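Local atomic coordinates of TRAP dicarboxylate transporter, DctP subunit (PDB entry 4P47), a protein that probably binds a small solute in the periplasm, perhaps a dicarboxylate or related organic acid, and hands it to a TRAP membrane transporter. Residues D121-G126 with D325-E330. Numbering follows the deposited sequence.
Sequences DKVMDG and DELFAE
V123, near the end of helix 117-125, lies at the centre of the apolar part of this contact and spends its two methyl groups on different partners in helix 321-336. Its CG1 reaches CD1 of L327 at 4.0 Å; a single methyl of each side chain makes the contact, and the two side chains cross at about a right angle. CG1 stands anti to the backbone N (chi1 177°) and CG2 anti to the carbonyl carbon, which spreads the two methyls toward L327 and E330. This second branch, CG2, rests at 4.2 Å from CB of E330, on the aliphatic base of an acidic side chain. The CA atoms of V123 and E330 are 6.5 Å apart, the nearest backbone approach of the two segments.

The polar part is mediated by a single water, which donates both to the backbone O of K122 at 2.9 Å and to OE1 of E330 at 2.8 Å. E330 bends twice to bring its carboxylate to this water, with chi1 -63° and chi2 -71°, while its CB stays on the valine. A long, weak ion pair to K333 also reaches OE1.

The short helix 127-133, for which G126 is the N-cap, packs against both segments: F128 touches V123 and L327, and P127 touches E330. K122 forms salt bridges with E118 and with E337, just beyond helix 321-336. The arrangement is a small helix-helix contact, part apolar and part bridged by water, that joins the last helix of the chain to helix 117-125 within the solute-binding protein fold of the TRAP family.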
loop_
_atom_site.group_PDB
_atom_site.type_symbol
_atom_site.label_atom_id
_atom_site.label_comp_id
_atom_site.label_asym_id
_atom_site.label_seq_id
_atom_site.Cartn_x
_atom_site.Cartn_y
_atom_site.Cartn_z
ATOM N N ASP A 121 -5.388 6.381 -7.294
ATOM C CA ASP A 121 -6.666 5.774 -7.653
ATOM C C ASP A 121 -6.813 5.672 -9.168
ATOM O O ASP A 121 -7.307 4.673 -9.682
ATOM C CB ASP A 121 -7.845 6.618 -7.143
ATOM C CG ASP A 121 -7.922 6.696 -5.640
ATOM O OD1 ASP A 121 -7.196 5.950 -4.943
ATOM O OD2 ASP A 121 -8.754 7.512 -5.157
ATOM N N LYS A 122 -6.440 6.732 -9.871
ATOM C CA LYS A 122 -6.576 6.771 -11.326
ATOM C C LYS A 122 -5.800 5.614 -11.940
ATOM O O LYS A 122 -6.293 4.904 -12.823
ATOM C CB LYS A 122 -6.048 8.093 -11.900
ATOM C CG LYS A 122 -6.914 9.322 -11.665
ATOM C CD LYS A 122 -6.125 10.596 -12.000
ATOM C CE LYS A 122 -7.031 11.709 -12.506
ATOM N NZ LYS A 122 -6.300 13.008 -12.605
ATOM N N VAL A 123 -4.572 5.430 -11.481
ATOM C CA VAL A 123 -3.704 4.428 -12.074
ATOM C C VAL A 123 -4.083 3.016 -11.594
ATOM O O VAL A 123 -4.155 2.083 -12.391
ATOM C CB VAL A 123 -2.222 4.762 -11.835
ATOM C CG1 VAL A 123 -1.324 3.677 -12.398
ATOM C CG2 VAL A 123 -1.881 6.092 -12.479
ATOM N N MET A 124 -4.378 2.834 -10.310
ATOM C CA MET A 124 -4.718 1.479 -9.839
ATOM C C MET A 124 -6.057 0.987 -10.389
ATOM O O MET A 124 -6.241 -0.204 -10.654
ATOM C CB MET A 124 -4.740 1.387 -8.315
ATOM C CG MET A 124 -3.408 1.688 -7.658
ATOM S SD MET A 124 -1.991 0.762 -8.315
ATOM C CE MET A 124 -2.530 -0.930 -8.066
ATOM N N ASP A 125 -7.015 1.901 -10.547
ATOM C CA ASP A 125 -8.359 1.528 -11.017
ATOM C C ASP A 125 -8.447 1.435 -12.536
ATOM O O ASP A 125 -9.437 0.941 -13.067
ATOM C CB ASP A 125 -9.418 2.503 -10.492
ATOM C CG ASP A 125 -9.533 2.491 -8.976
ATOM O OD1 ASP A 125 -8.960 1.580 -8.303
ATOM O OD2 ASP A 125 -10.195 3.412 -8.455
ATOM N N GLY A 126 -7.403 1.876 -13.214
ATOM C CA GLY A 126 -7.326 1.829 -14.665
ATOM C C GLY A 126 -6.586 0.612 -15.188
ATOM O O GLY A 126 -6.432 -0.389 -14.497
ATOM N N ASP A 325 6.122 -0.327 -19.347
ATOM C CA ASP A 325 5.819 0.695 -20.349
ATOM C C ASP A 325 4.434 1.280 -20.171
ATOM O O ASP A 325 4.247 2.505 -20.271
ATOM C CB ASP A 325 5.896 0.121 -21.763
ATOM C CG ASP A 325 7.304 -0.229 -22.191
ATOM O OD1 ASP A 325 8.284 0.276 -21.607
ATOM O OD2 ASP A 325 7.413 -1.013 -23.153
ATOM N N GLU A 326 3.458 0.411 -19.909
ATOM C CA GLU A 326 2.075 0.837 -19.681
ATOM C C GLU A 326 1.990 1.767 -18.471
ATOM O O GLU A 326 1.373 2.842 -18.520
ATOM C CB GLU A 326 1.178 -0.383 -19.466
ATOM C CG GLU A 326 -0.240 -0.049 -18.964
ATOM C CD GLU A 326 -1.166 -1.265 -18.920
ATOM O OE1 GLU A 326 -0.899 -2.204 -18.135
ATOM O OE2 GLU A 326 -2.165 -1.278 -19.674
ATOM N N LEU A 327 2.622 1.349 -17.386
ATOM C CA LEU A 327 2.677 2.150 -16.170
ATOM C C LEU A 327 3.293 3.522 -16.450
ATOM O O LEU A 327 2.728 4.562 -16.088
ATOM C CB LEU A 327 3.480 1.402 -15.113
ATOM C CG LEU A 327 3.714 2.134 -13.796
ATOM C CD1 LEU A 327 2.385 2.510 -13.137
ATOM C CD2 LEU A 327 4.551 1.291 -12.869
ATOM N N PHE A 328 4.424 3.548 -17.134
ATOM C CA PHE A 328 5.085 4.825 -17.405
ATOM C C PHE A 328 4.216 5.777 -18.228
ATOM O O PHE A 328 4.218 6.985 -17.979
ATOM C CB PHE A 328 6.443 4.592 -18.061
ATOM C CG PHE A 328 7.493 4.106 -17.102
ATOM C CD1 PHE A 328 7.156 3.737 -15.805
ATOM C CD2 PHE A 328 8.822 4.030 -17.489
ATOM C CE1 PHE A 328 8.118 3.297 -14.923
ATOM C CE2 PHE A 328 9.792 3.590 -16.607
ATOM C CZ PHE A 328 9.441 3.227 -15.329
ATOM N N ALA A 329 3.456 5.241 -19.178
ATOM C CA ALA A 329 2.497 6.049 -19.939
ATOM C C ALA A 329 1.386 6.634 -19.055
ATOM O O ALA A 329 1.048 7.830 -19.144
ATOM C CB ALA A 329 1.895 5.209 -21.068
ATOM N N GLU A 330 0.805 5.799 -18.202
ATOM C CA GLU A 330 -0.227 6.262 -17.275
ATOM C C GLU A 330 0.331 7.366 -16.358
ATOM O O GLU A 330 -0.366 8.340 -16.078
ATOM C CB GLU A 330 -0.793 5.093 -16.463
ATOM C CG GLU A 330 -1.515 4.011 -17.297
ATOM C CD GLU A 330 -2.844 4.462 -17.873
ATOM O OE1 GLU A 330 -3.355 5.513 -17.428
ATOM O OE2 GLU A 330 -3.378 3.757 -18.768
HETATM O O HOH W 1 -5.339 4.794 -15.556
#